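Side-chain contacts in EST1E (Clostridium proteoclasticum, PDB 2WTM), which hydrolyses feruloyl esters and, being promiscuous, other esters as well, using what is probably the serine nucleophile machinery of an alpha/beta-hydrolase: residues Ile102-His107 against Leu116-Glu121; Met4-Asp9 against Leu13-Asp18; Glu50-Ile55 against Glu239-Phe244; Leu147-Asp152 against Leu160-Gly165. One frame throughout, in Å; residues are numbered along the deposited sequence. Where two conformers were deposited one is given.

Contact 1: Ile102-His107 against Leu116-Glu121; sequences IYMAGH and LAAAME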
loop_
_atom_site.group_PDB
_atom_site.type_symbol
_atom_site.label_atom_id
_atom_site.label_comp_id
_atom_site.label_asym_id
_atom_site.label_seq_id
_atom_site.Cartn_x
_atom_site.Cartn_y
_atom_site.Cartn_z
ATOM N N ILE A 102 4.771 13.277 -18.820
ATOM C CA ILE A 102 3.799 13.345 -17.725
ATOM C C ILE A 102 4.491 13.915 -16.486
ATOM O O ILE A 102 5.656 13.563 -16.228
ATOM C CB ILE A 102 3.215 11.944 -17.410
ATOM C CG1 ILE A 102 2.580 11.375 -18.705
ATOM C CG2 ILE A 102 2.233 11.969 -16.234
ATOM C CD1 ILE A 102 2.099 9.968 -18.569
ATOM N N TYR A 103 3.808 14.817 -15.790
ATOM C CA TYR A 103 4.305 15.421 -14.576
ATOM C C TYR A 103 3.336 15.136 -13.442
ATOM O O TYR A 103 2.233 14.750 -13.691
ATOM C CB TYR A 103 4.400 16.919 -14.759
ATOM C CG TYR A 103 5.402 17.338 -15.816
ATOM C CD1 TYR A 103 6.690 17.693 -15.455
ATOM C CD2 TYR A 103 5.053 17.453 -17.163
ATOM C CE1 TYR A 103 7.622 18.111 -16.415
ATOM C CE2 TYR A 103 5.998 17.888 -18.123
ATOM C CZ TYR A 103 7.254 18.195 -17.728
ATOM O OH TYR A 103 8.254 18.648 -18.619
ATOM N N MET A 104 3.745 15.361 -12.198
ATOM C CA MET A 104 2.847 15.252 -11.076
ATOM C C MET A 104 2.945 16.472 -10.180
ATOM O O MET A 104 4.005 17.010 -9.903
ATOM C CB MET A 104 3.111 14.035 -10.211
ATOM C CG MET A 104 2.755 12.727 -10.835
ATOM S SD MET A 104 3.206 11.352 -9.683
ATOM C CE MET A 104 2.527 9.989 -10.529
ATOM N N ALA A 105 1.792 16.816 -9.616
ATOM C CA ALA A 105 1.680 17.914 -8.583
ATOM C C ALA A 105 0.566 17.503 -7.604
ATOM O O ALA A 105 -0.336 16.754 -7.945
ATOM C CB ALA A 105 1.316 19.296 -9.243
ATOM N N GLY A 106 0.681 17.941 -6.358
ATOM C CA GLY A 106 -0.314 17.614 -5.340
ATOM C C GLY A 106 -0.206 18.482 -4.139
ATOM O O GLY A 106 0.891 18.904 -3.864
ATOM N N HIS A 107 -1.315 18.707 -3.432
ATOM C CA HIS A 107 -1.310 19.497 -2.212
ATOM C C HIS A 107 -1.472 18.649 -0.958
ATOM O O HIS A 107 -2.389 17.802 -0.874
ATOM C CB HIS A 107 -2.419 20.543 -2.337
ATOM C CG HIS A 107 -2.467 21.507 -1.188
ATOM N ND1 HIS A 107 -3.385 21.397 -0.163
ATOM C CD2 HIS A 107 -1.667 22.543 -0.872
ATOM C CE1 HIS A 107 -3.160 22.368 0.710
ATOM N NE2 HIS A 107 -2.126 23.071 0.300
ATOM N N LEU A 116 5.471 10.003 -3.220
ATOM C CA LEU A 116 5.561 8.572 -3.199
ATOM C C LEU A 116 5.364 7.976 -4.581
ATOM O O LEU A 116 6.146 7.176 -5.055
ATOM C CB LEU A 116 4.530 7.976 -2.214
ATOM C CG LEU A 116 4.471 8.503 -0.774
ATOM C CD1 LEU A 116 3.363 7.855 0.134
ATOM C CD2 LEU A 116 5.894 8.250 -0.164
ATOM N N ALA A 117 4.294 8.389 -5.282
ATOM C CA ALA A 117 3.939 7.840 -6.563
ATOM C C ALA A 117 5.031 8.220 -7.624
ATOM O O ALA A 117 5.337 7.435 -8.489
ATOM C CB ALA A 117 2.546 8.348 -7.041
ATOM N N ALA A 118 5.548 9.432 -7.593
ATOM C CA ALA A 118 6.638 9.843 -8.514
ATOM C C ALA A 118 7.856 8.919 -8.435
ATOM O O ALA A 118 8.460 8.480 -9.423
ATOM C CB ALA A 118 7.021 11.238 -8.331
ATOM N N ALA A 119 8.183 8.561 -7.220
ATOM C CA ALA A 119 9.291 7.640 -7.062
ATOM C C ALA A 119 8.969 6.280 -7.670
ATOM O O ALA A 119 9.818 5.666 -8.307
ATOM C CB ALA A 119 9.689 7.599 -5.613
ATOM N N MET A 120 7.769 5.766 -7.445
ATOM C CA MET A 120 7.385 4.485 -7.965
ATOM C C MET A 120 7.287 4.515 -9.459
ATOM O O MET A 120 7.391 3.488 -10.130
ATOM C CB MET A 120 6.033 4.090 -7.358
ATOM C CG MET A 120 6.074 3.962 -5.840
ATOM S SD MET A 120 4.377 3.828 -5.113
ATOM C CE MET A 120 4.246 2.286 -5.598
ATOM N N GLU A 121 7.068 5.721 -10.010
ATOM C CA GLU A 121 6.905 5.988 -11.447
ATOM C C GLU A 121 8.082 6.840 -11.997
ATOM O O GLU A 121 7.901 7.677 -12.875
ATOM C CB GLU A 121 5.580 6.735 -11.730
ATOM C CG GLU A 121 4.388 5.980 -11.321
ATOM C CD GLU A 121 3.914 4.935 -12.323
ATOM O OE1 GLU A 121 4.701 4.505 -13.203
ATOM O OE2 GLU A 121 2.731 4.506 -12.192
#
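Met104 carries the strand's side of this contact, reaching across to the helix with its thioether end against Ala117 and Ala118. CG stands anti to the carbonyl carbon (chi1 -70°), and the chain beyond it is fully extended, so sulfur and methyl arrive at the helix as a straight rod. The sulfur leans mainly on Ala118, with Met104 SD to Ala118 N 3.7 Å and to Ala118 CB 4.0 Å, a packing contact in which sulfur takes no hydrogen bond; it is also near the Ala117 methyl. The terminal methyl rests on Ala117, with Met104 CE to Ala117 CB 3.9 Å. Met104 CE also comes within 4.5 Å of Glu121 CG, a looser approach. Two consecutive alanines thus offer small methyls, and the helix comes close, the CA atoms of Met104 and Ala118 lying 7.1 Å apart. The strand and helix are the first two elements of the beta-alpha-beta unit 99-107, 109-120, 125-131, in the centre of an alpha/beta-hydrolase sheet. The sharp turn between them has the sequence pattern of a nucleophile elbow, with Gly106 as its first glycine and Ser108 as the probable nucleophile. Val90 of helix 79-93 also packs on Met104, and Ile86 of the same helix on Ala117, so a second helix adjoins both partners. At the helix end, Arg174 of the second subunit hydrogen-bonds to the Met120 carbonyl and makes a long, weak ion pair with Glu121 OE1.

Contact 2: Met4-Asp9 against Leu13-Asp18; sequences MYIDCD and LNAYLD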
loop_
_atom_site.group_PDB
_atom_site.type_symbol
_atom_site.label_atom_id
_atom_site.label_comp_id
_atom_site.label_asym_id
_atom_site.label_seq_id
_atom_site.Cartn_x
_atom_site.Cartn_y
_atom_site.Cartn_z
ATOM N N MET A 4 -14.656 12.781 -16.410
ATOM C CA MET A 4 -14.714 11.406 -16.809
ATOM C C MET A 4 -14.524 10.572 -15.537
ATOM O O MET A 4 -14.195 11.180 -14.524
ATOM C CB MET A 4 -13.553 11.089 -17.731
ATOM C CG MET A 4 -12.214 10.994 -16.948
ATOM S SD MET A 4 -10.709 10.828 -17.887
ATOM C CE MET A 4 -10.869 12.367 -18.761
ATOM N N TYR A 5 -14.844 9.285 -15.608
ATOM C CA TYR A 5 -14.502 8.333 -14.556
ATOM C C TYR A 5 -13.389 7.404 -15.045
ATOM O O TYR A 5 -13.492 6.814 -16.153
ATOM C CB TYR A 5 -15.744 7.547 -14.099
ATOM C CG TYR A 5 -16.582 8.321 -13.107
ATOM C CD1 TYR A 5 -16.135 8.501 -11.797
ATOM C CD2 TYR A 5 -17.812 8.917 -13.462
ATOM C CE1 TYR A 5 -16.852 9.213 -10.871
ATOM C CE2 TYR A 5 -18.532 9.648 -12.547
ATOM C CZ TYR A 5 -18.065 9.795 -11.224
ATOM O OH TYR A 5 -18.755 10.514 -10.283
ATOM N N ILE A 6 -12.350 7.243 -14.231
ATOM C CA ILE A 6 -11.292 6.283 -14.450
ATOM C C ILE A 6 -11.536 5.106 -13.522
ATOM O O ILE A 6 -11.577 5.289 -12.310
ATOM C CB ILE A 6 -9.934 6.936 -14.176
ATOM C CG1 ILE A 6 -9.641 8.027 -15.216
ATOM C CG2 ILE A 6 -8.791 5.934 -14.323
ATOM C CD1 ILE A 6 -8.473 8.862 -14.894
ATOM N N ASP A 7 -11.725 3.924 -14.087
ATOM C CA ASP A 7 -11.994 2.753 -13.262
ATOM C C ASP A 7 -10.728 2.341 -12.557
ATOM O O ASP A 7 -9.659 2.327 -13.151
ATOM C CB ASP A 7 -12.469 1.571 -14.078
ATOM C CG ASP A 7 -13.886 1.739 -14.590
ATOM O OD1 ASP A 7 -14.799 2.030 -13.792
ATOM O OD2 ASP A 7 -14.068 1.547 -15.814
ATOM N N CYS A 8 -10.882 1.961 -11.312
ATOM C CA CYS A 8 -9.790 1.375 -10.531
ATOM C C CYS A 8 -10.382 0.180 -9.837
ATOM O O CYS A 8 -10.914 0.301 -8.762
ATOM C CB CYS A 8 -9.245 2.449 -9.553
ATOM S SG CYS A 8 -7.799 1.823 -8.543
ATOM N N ASP A 9 -10.363 -0.980 -10.522
ATOM C CA ASP A 9 -11.041 -2.183 -10.084
ATOM C C ASP A 9 -12.428 -1.792 -9.667
ATOM O O ASP A 9 -13.156 -1.214 -10.512
ATOM C CB ASP A 9 -10.286 -2.914 -8.972
ATOM C CG ASP A 9 -8.962 -3.440 -9.423
ATOM O OD1 ASP A 9 -8.707 -3.605 -10.603
ATOM O OD2 ASP A 9 -8.119 -3.624 -8.542
ATOM N N LEU A 13 -13.029 6.569 -10.178
ATOM C CA LEU A 13 -12.341 7.814 -9.827
ATOM C C LEU A 13 -12.782 8.960 -10.767
ATOM O O LEU A 13 -12.589 8.908 -11.985
ATOM C CB LEU A 13 -10.799 7.605 -9.923
ATOM C CG LEU A 13 -10.251 6.435 -9.083
ATOM C CD1 LEU A 13 -8.851 6.305 -9.521
ATOM C CD2 LEU A 13 -10.434 6.729 -7.658
ATOM N N ASN A 14 -13.416 9.938 -10.164
ATOM C CA ASN A 14 -13.799 11.151 -10.899
ATOM C C ASN A 14 -12.529 11.911 -11.331
ATOM O O ASN A 14 -11.676 12.184 -10.509
ATOM C CB ASN A 14 -14.592 12.045 -10.031
ATOM C CG ASN A 14 -15.091 13.301 -10.780
ATOM O OD1 ASN A 14 -15.766 13.204 -11.835
ATOM N ND2 ASN A 14 -14.759 14.480 -10.229
ATOM N N ALA A 15 -12.487 12.384 -12.536
ATOM C CA ALA A 15 -11.323 13.168 -12.983
ATOM C C ALA A 15 -11.699 14.217 -14.007
ATOM O O ALA A 15 -12.680 14.029 -14.747
ATOM C CB ALA A 15 -10.331 12.257 -13.541
ATOM N N TYR A 16 -10.887 15.262 -14.085
ATOM C CA TYR A 16 -11.147 16.381 -15.006
ATOM C C TYR A 16 -9.929 16.480 -15.894
ATOM O O TYR A 16 -8.816 16.678 -15.376
ATOM C CB TYR A 16 -11.323 17.728 -14.250
ATOM C CG TYR A 16 -12.441 17.674 -13.213
ATOM C CD1 TYR A 16 -13.772 17.900 -13.580
ATOM C CD2 TYR A 16 -12.176 17.417 -11.897
ATOM C CE1 TYR A 16 -14.780 17.861 -12.640
ATOM C CE2 TYR A 16 -13.171 17.361 -10.952
ATOM C CZ TYR A 16 -14.481 17.573 -11.331
ATOM O OH TYR A 16 -15.485 17.567 -10.398
ATOM N N LEU A 17 -10.114 16.392 -17.211
ATOM C CA LEU A 17 -9.049 16.626 -18.152
ATOM C C LEU A 17 -9.251 18.021 -18.738
ATOM O O LEU A 17 -10.334 18.308 -19.304
ATOM C CB LEU A 17 -9.107 15.573 -19.264
ATOM C CG LEU A 17 -8.092 15.724 -20.394
ATOM C CD1 LEU A 17 -6.631 15.714 -19.951
ATOM C CD2 LEU A 17 -8.369 14.587 -21.424
ATOM N N ASP A 18 -8.244 18.872 -18.592
ATOM C CA ASP A 18 -8.282 20.222 -19.177
ATOM C C ASP A 18 -7.123 20.399 -20.078
ATOM O O ASP A 18 -5.970 20.119 -19.733
ATOM C CB ASP A 18 -8.252 21.290 -18.120
ATOM C CG ASP A 18 -9.533 21.370 -17.343
ATOM O OD1 ASP A 18 -10.501 22.083 -17.770
ATOM O OD2 ASP A 18 -9.600 20.691 -16.301
HETATM O O HOH W 1 -17.237 12.232 -13.958
#
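Met4 and Ala15 form a hydrogen-bonded antiparallel pair, each giving its N-H to the other's carbonyl: Met4 N to Ala15 O is 2.9 Å, and Ala15 N to Met4 O is the same length. Ile6, two residues after Met4, and Leu13, two before Ala15, make the same exchange: Ile6 N to Leu13 O is 2.8 Å with a straight N-H...O angle of 168°, and Leu13 N donates to Ile6 O. Leu13 O also receives the CA-H of Tyr5 (CA to O 3.3 Å), since Tyr5 sits in the non-hydrogen-bonded pair with Asn14. This is the beta hairpin of strands 3-8 and 11-18, at one edge of the chain's main sheet. The Tyr5 ring lies beside the Asn14 backbone, Tyr5 CD1 3.5 Å from Asn14 N, which is hydrogen-bonded to Ser70 OG; ring and amide planes are 56° apart, and OD1 stands above the rim of one ring face. On that face a water gives a hydrogen to Asn14 OD1 at 2.8 Å and, weakly, to Met4 O. Asp63 OD2 is the main partner of Asn14 ND2, with Tyr16 OH a weak second acceptor, while Tyr5 OH pairs with Lys69 O. On the sheet face carrying Met4, Ile6 and Ala15, Met4 bends at chi3 (61°) and brings CE within 3.7 Å of Leu17 CB, and Ile6 CD1 meets Ala15 CB. Tyr92 of helix 79-93 covers Met4 and Ile6. The hairpin is thus anchored by hydrogen bonds on its Tyr5 and Asn14 side, by apolar packing on the other.

Contact 3: Glu50-Ile55 against Glu239-Phe244; sequences ETLNEI and EAVKEF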
loop_
_atom_site.group_PDB
_atom_site.type_symbol
_atom_site.label_atom_id
_atom_site.label_comp_id
_atom_site.label_asym_id
_atom_site.label_seq_id
_atom_site.Cartn_x
_atom_site.Cartn_y
_atom_site.Cartn_z
ATOM N N GLU A 50 -5.129 25.933 -13.803
ATOM C CA GLU A 50 -5.317 27.020 -14.815
ATOM C C GLU A 50 -4.000 27.557 -15.270
ATOM O O GLU A 50 -3.777 27.744 -16.461
ATOM C CB GLU A 50 -6.215 28.111 -14.241
ATOM C CG GLU A 50 -7.659 27.633 -14.204
ATOM C CD GLU A 50 -8.671 28.652 -13.760
ATOM O OE1 GLU A 50 -8.290 29.661 -13.144
ATOM O OE2 GLU A 50 -9.866 28.355 -13.932
ATOM N N THR A 51 -3.099 27.773 -14.327
ATOM C CA THR A 51 -1.744 28.140 -14.652
ATOM C C THR A 51 -1.039 27.185 -15.600
ATOM O O THR A 51 -0.398 27.570 -16.559
ATOM C CB THR A 51 -0.912 28.290 -13.358
ATOM O OG1 THR A 51 -1.475 29.334 -12.550
ATOM C CG2 THR A 51 0.510 28.577 -13.671
ATOM N N LEU A 52 -1.135 25.877 -15.316
ATOM C CA LEU A 52 -0.529 24.897 -16.178
ATOM C C LEU A 52 -1.106 24.939 -17.582
ATOM O O LEU A 52 -0.367 24.895 -18.545
ATOM C CB LEU A 52 -0.574 23.495 -15.521
ATOM C CG LEU A 52 0.257 23.415 -14.250
ATOM C CD1 LEU A 52 -0.138 22.203 -13.487
ATOM C CD2 LEU A 52 1.689 23.349 -14.627
ATOM N N ASN A 53 -2.428 24.972 -17.698
ATOM C CA ASN A 53 -3.052 25.017 -19.001
ATOM C C ASN A 53 -2.590 26.271 -19.781
ATOM O O ASN A 53 -2.391 26.207 -20.955
ATOM C CB ASN A 53 -4.594 25.074 -18.890
ATOM C CG ASN A 53 -5.246 23.889 -18.153
ATOM O OD1 ASN A 53 -6.342 24.065 -17.652
ATOM N ND2 ASN A 53 -4.626 22.713 -18.149
ATOM N N GLU A 54 -2.415 27.358 -19.074
ATOM C CA GLU A 54 -1.981 28.612 -19.701
ATOM C C GLU A 54 -0.605 28.544 -20.343
ATOM O O GLU A 54 -0.354 29.188 -21.378
ATOM C CB GLU A 54 -2.089 29.641 -18.641
ATOM C CG GLU A 54 -1.829 30.972 -19.051
ATOM C CD GLU A 54 -2.233 31.860 -17.975
ATOM O OE1 GLU A 54 -1.317 32.275 -17.223
ATOM O OE2 GLU A 54 -3.475 32.059 -17.871
ATOM N N ILE A 55 0.330 27.751 -19.797
ATOM C CA ILE A 55 1.628 27.567 -20.417
ATOM C C ILE A 55 1.723 26.381 -21.386
ATOM O O ILE A 55 2.767 26.040 -21.878
ATOM C CB ILE A 55 2.765 27.500 -19.365
ATOM C CG1 ILE A 55 2.608 26.251 -18.458
ATOM C CG2 ILE A 55 2.770 28.750 -18.532
ATOM C CD1 ILE A 55 3.789 26.020 -17.549
ATOM N N GLU A 239 2.844 31.616 -9.589
ATOM C CA GLU A 239 4.041 32.090 -10.322
ATOM C C GLU A 239 5.242 31.155 -10.179
ATOM O O GLU A 239 6.028 30.968 -11.105
ATOM C CB GLU A 239 4.432 33.515 -9.893
ATOM C CG GLU A 239 3.664 34.593 -10.605
ATOM C CD GLU A 239 3.708 34.440 -12.141
ATOM O OE1 GLU A 239 4.802 34.508 -12.792
ATOM O OE2 GLU A 239 2.603 34.177 -12.663
ATOM N N ALA A 240 5.348 30.506 -9.024
ATOM C CA ALA A 240 6.507 29.627 -8.842
ATOM C C ALA A 240 6.363 28.342 -9.686
ATOM O O ALA A 240 7.291 27.849 -10.297
ATOM C CB ALA A 240 6.655 29.292 -7.398
ATOM N N VAL A 241 5.141 27.824 -9.703
ATOM C CA VAL A 241 4.790 26.655 -10.520
ATOM C C VAL A 241 5.012 26.971 -12.000
ATOM O O VAL A 241 5.620 26.218 -12.725
ATOM C CB VAL A 241 3.316 26.246 -10.261
ATOM C CG1 VAL A 241 2.791 25.264 -11.303
ATOM C CG2 VAL A 241 3.165 25.676 -8.824
ATOM N N LYS A 242 4.567 28.144 -12.410
ATOM C CA LYS A 242 4.728 28.585 -13.783
ATOM C C LYS A 242 6.176 28.673 -14.222
ATOM O O LYS A 242 6.539 28.114 -15.234
ATOM C CB LYS A 242 4.024 29.921 -13.959
ATOM C CG LYS A 242 4.094 30.451 -15.383
ATOM C CD LYS A 242 3.698 31.960 -15.446
ATOM C CE LYS A 242 3.308 32.350 -16.867
ATOM N NZ LYS A 242 2.947 33.825 -17.004
ATOM N N GLU A 243 7.024 29.327 -13.426
ATOM C CA GLU A 243 8.437 29.503 -13.818
ATOM C C GLU A 243 9.210 28.167 -13.865
ATOM O O GLU A 243 9.921 27.818 -14.780
ATOM C CB GLU A 243 9.139 30.440 -12.839
ATOM C CG GLU A 243 8.731 31.939 -13.080
ATOM C CD GLU A 243 9.310 32.963 -12.068
ATOM O OE1 GLU A 243 10.364 32.661 -11.394
ATOM O OE2 GLU A 243 8.679 34.075 -11.966
ATOM N N PHE A 244 8.799 27.265 -12.804
ATOM C CA PHE A 244 9.471 25.995 -12.784
ATOM C C PHE A 244 9.107 25.125 -13.960
ATOM O O PHE A 244 9.959 24.444 -14.543
ATOM C CB PHE A 244 9.145 25.314 -11.411
ATOM C CG PHE A 244 9.564 23.871 -11.315
ATOM C CD1 PHE A 244 10.847 23.535 -11.006
ATOM C CD2 PHE A 244 8.651 22.866 -11.521
ATOM C CE1 PHE A 244 11.213 22.186 -10.876
ATOM C CE2 PHE A 244 9.013 21.515 -11.437
ATOM C CZ PHE A 244 10.307 21.208 -11.083
#
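Thr51, Leu52 and Ile55 meet Val241 and Lys242 through aliphatic branches alone; no ring or amide offers a face or an edge across this contact. It pairs two helices of the alpha/beta-hydrolase fold, 43-54 and 234-249, which lie on the same side of the central sheet: Leu52 rests on Cys30 and Ile32 of strand 27-33, and the Phe244 ring on Ala127 and Ile129 of strand 125-131. Nearest the sheet, Leu52 CD2 and Val241 CG1 touch at 4.0 Å, their side chains crossing at about a right angle. Farther out, the long Lys242 chain, extended all the way from CG, serves as a hydrocarbon rail. Thr51 CG2 sits 3.8 Å from Lys242 CB. The threonine's OG1 is turned back beside its own backbone N (chi1 -61°) to hydrogen-bond with Ala47 O, which leaves the methyl to face the lysine. Ile55 lays CG2 over the next part of the rail, 3.8 Å from Lys242 CG and 4.0 Å from Lys242 CE. The ammonium ends near a carboxylate without pairing: Lys242 NZ lies 4.5 Å from Glu54 OE1, too long for a salt bridge.

Contact 4: Leu147-Asp152 against Leu160-Gly165; sequences LGLKFD and LDAWDG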
loop_
_atom_site.group_PDB
_atom_site.type_symbol
_atom_site.label_atom_id
_atom_site.label_comp_id
_atom_site.label_asym_id
_atom_site.label_seq_id
_atom_site.Cartn_x
_atom_site.Cartn_y
_atom_site.Cartn_z
ATOM N N LEU A 147 -2.557 14.608 12.328
ATOM C CA LEU A 147 -3.172 15.916 12.085
ATOM C C LEU A 147 -3.757 16.506 13.386
ATOM O O LEU A 147 -4.932 16.900 13.421
ATOM C CB LEU A 147 -4.245 15.768 11.001
ATOM C CG LEU A 147 -3.838 15.308 9.610
ATOM C CD1 LEU A 147 -5.027 15.194 8.626
ATOM C CD2 LEU A 147 -2.740 16.228 9.018
ATOM N N GLY A 148 -3.001 16.453 14.471
ATOM C CA GLY A 148 -3.429 16.988 15.782
ATOM C C GLY A 148 -4.105 16.032 16.764
ATOM O O GLY A 148 -4.108 16.304 17.968
ATOM N N LEU A 149 -4.636 14.909 16.292
ATOM C CA LEU A 149 -5.166 13.895 17.187
ATOM C C LEU A 149 -4.065 13.049 17.698
ATOM O O LEU A 149 -3.284 12.559 16.896
ATOM C CB LEU A 149 -6.174 12.990 16.497
ATOM C CG LEU A 149 -7.457 13.619 16.026
ATOM C CD1 LEU A 149 -8.345 12.617 15.312
ATOM C CD2 LEU A 149 -8.186 14.099 17.184
ATOM N N LYS A 150 -4.031 12.796 19.009
ATOM C CA LYS A 150 -3.027 11.958 19.635
ATOM C C LYS A 150 -3.591 10.644 20.133
ATOM O O LYS A 150 -4.679 10.579 20.708
ATOM C CB LYS A 150 -2.360 12.731 20.801
ATOM C CG LYS A 150 -1.673 13.995 20.281
ATOM C CD LYS A 150 -0.484 14.440 21.179
ATOM C CE LYS A 150 0.908 13.741 20.788
ATOM N NZ LYS A 150 1.702 14.382 19.616
ATOM N N PHE A 151 -2.817 9.567 19.992
ATOM C CA PHE A 151 -3.305 8.216 20.362
ATOM C C PHE A 151 -2.089 7.346 20.597
ATOM O O PHE A 151 -0.968 7.813 20.390
ATOM C CB PHE A 151 -4.207 7.606 19.240
ATOM C CG PHE A 151 -3.595 7.727 17.878
ATOM C CD1 PHE A 151 -2.636 6.785 17.457
ATOM C CD2 PHE A 151 -3.895 8.795 17.063
ATOM C CE1 PHE A 151 -1.990 6.943 16.222
ATOM C CE2 PHE A 151 -3.273 8.970 15.870
ATOM C CZ PHE A 151 -2.297 8.033 15.425
ATOM N N ASP A 152 -2.323 6.115 21.050
ATOM C CA ASP A 152 -1.257 5.137 21.310
ATOM C C ASP A 152 -0.934 4.510 19.962
ATOM O O ASP A 152 -1.850 3.905 19.324
ATOM C CB ASP A 152 -1.770 4.044 22.246
ATOM C CG ASP A 152 -0.697 3.026 22.610
ATOM O OD1 ASP A 152 0.396 2.992 21.981
ATOM O OD2 ASP A 152 -0.939 2.249 23.595
ATOM N N LEU A 160 -11.315 7.355 14.313
ATOM C CA LEU A 160 -10.955 8.703 14.700
ATOM C C LEU A 160 -12.033 9.597 14.147
ATOM O O LEU A 160 -12.432 9.426 12.997
ATOM C CB LEU A 160 -9.648 9.144 14.097
ATOM C CG LEU A 160 -8.505 8.314 14.678
ATOM C CD1 LEU A 160 -8.254 7.105 13.809
ATOM C CD2 LEU A 160 -7.276 9.136 14.857
ATOM N N ASP A 161 -12.561 10.518 14.967
ATOM C CA ASP A 161 -13.721 11.324 14.556
ATOM C C ASP A 161 -13.277 12.783 14.664
ATOM O O ASP A 161 -12.923 13.261 15.752
ATOM C CB ASP A 161 -14.918 11.094 15.498
ATOM C CG ASP A 161 -15.716 9.879 15.170
ATOM O OD1 ASP A 161 -15.170 8.892 14.594
ATOM O OD2 ASP A 161 -16.961 9.917 15.297
ATOM N N ALA A 162 -13.159 13.471 13.527
ATOM C CA ALA A 162 -12.658 14.845 13.517
ATOM C C ALA A 162 -12.958 15.445 12.122
ATOM O O ALA A 162 -13.781 14.878 11.395
ATOM C CB ALA A 162 -11.210 14.875 13.856
ATOM N N TRP A 163 -12.396 16.599 11.837
ATOM C CA TRP A 163 -12.467 17.192 10.462
ATOM C C TRP A 163 -13.909 17.443 10.057
ATOM O O TRP A 163 -14.456 16.890 9.088
ATOM C CB TRP A 163 -11.728 16.237 9.472
ATOM C CG TRP A 163 -10.414 15.846 10.040
ATOM C CD1 TRP A 163 -9.399 16.636 10.250
ATOM C CD2 TRP A 163 -10.012 14.532 10.502
ATOM N NE1 TRP A 163 -8.381 15.985 10.843
ATOM C CE2 TRP A 163 -8.756 14.675 11.025
ATOM C CE3 TRP A 163 -10.659 13.288 10.600
ATOM C CZ2 TRP A 163 -8.038 13.616 11.593
ATOM C CZ3 TRP A 163 -9.937 12.209 11.199
ATOM C CH2 TRP A 163 -8.670 12.375 11.652
ATOM N N ASP A 164 -14.617 18.325 10.796
ATOM C CA ASP A 164 -15.984 18.647 10.345
ATOM C C ASP A 164 -16.953 17.519 10.104
ATOM O O ASP A 164 -17.736 17.451 9.112
ATOM C CB ASP A 164 -15.935 19.490 9.087
ATOM C CG ASP A 164 -15.952 20.915 9.375
ATOM O OD1 ASP A 164 -15.180 21.366 10.278
ATOM O OD2 ASP A 164 -16.738 21.592 8.648
ATOM N N GLY A 165 -17.001 16.635 11.068
ATOM C CA GLY A 165 -17.953 15.606 11.081
ATOM C C GLY A 165 -17.656 14.353 10.282
ATOM O O GLY A 165 -18.568 13.581 9.985
HETATM O O HOH W 2 -7.023 17.992 12.390
#
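Leu160, first in its segment to touch, sends CD2 between Leu149 and Phe151. Leu160 CD2 lies 3.7 Å from Leu149 CD1, the two leucines running alongside one another, antiparallel, and 4.1 Å from Phe151 CD2, where it comes obliquely to the ring. Ala162, two residues on and pointing the same way, adds its methyl: Ala162 CB is 3.9 Å from that same Leu149 CD1. It also covers Trp163, since Ala162 CB stands 3.5 Å above the centre of one face of the Trp163 indole. These strands, 149-150 and 159-162, belong to separate small two-stranded sheets in the insertion between the main-sheet strands 125-131 and 192-197, the place where alpha/beta-hydrolases commonly carry a lid over the active site. At Trp163 the backbone turns left-handed (phi 61°, psi 63°) as the chain swings round toward strand 166-169. Its indole reaches back to the first segment, Trp163 CH2 meeting Leu149 CD1 at 3.7 Å. Leu149 CD1 is thereby shared by Leu160, Ala162 and Trp163. Trp163 NE1 is 4.1 Å from Leu147 CD1, which comes at a slant. Here a water bridges the segments, accepting from Trp163 NE1 (2.9 Å) and donating to Leu147 O (2.6 Å). Phe36 packs edge-to-face with the indole and also touches Leu147, whose side chain lies near the probable Ser-His-Asp triad of Ser108, His228 and Asp200.

In the fold
From the N terminus, contact 2 closes first, a short hairpin at the edge of the main sheet. Contact 3 opens next, at 50-55, and stays open until 239-244, so almost all the rest of the chain runs within its loop. Contacts 1 and 4 both fall inside that span, one after the other: contact 1 closes a strand-to-helix step in the middle of the sheet, contact 4 a loop of the inserted region that brings two small sheets together, about 27 Å away between centres. None of the four cross. Contact 3 ties early and late helices together, far from contact 4 across the chain's centre, and touches contact 2 where Asp18 packs on Asn53.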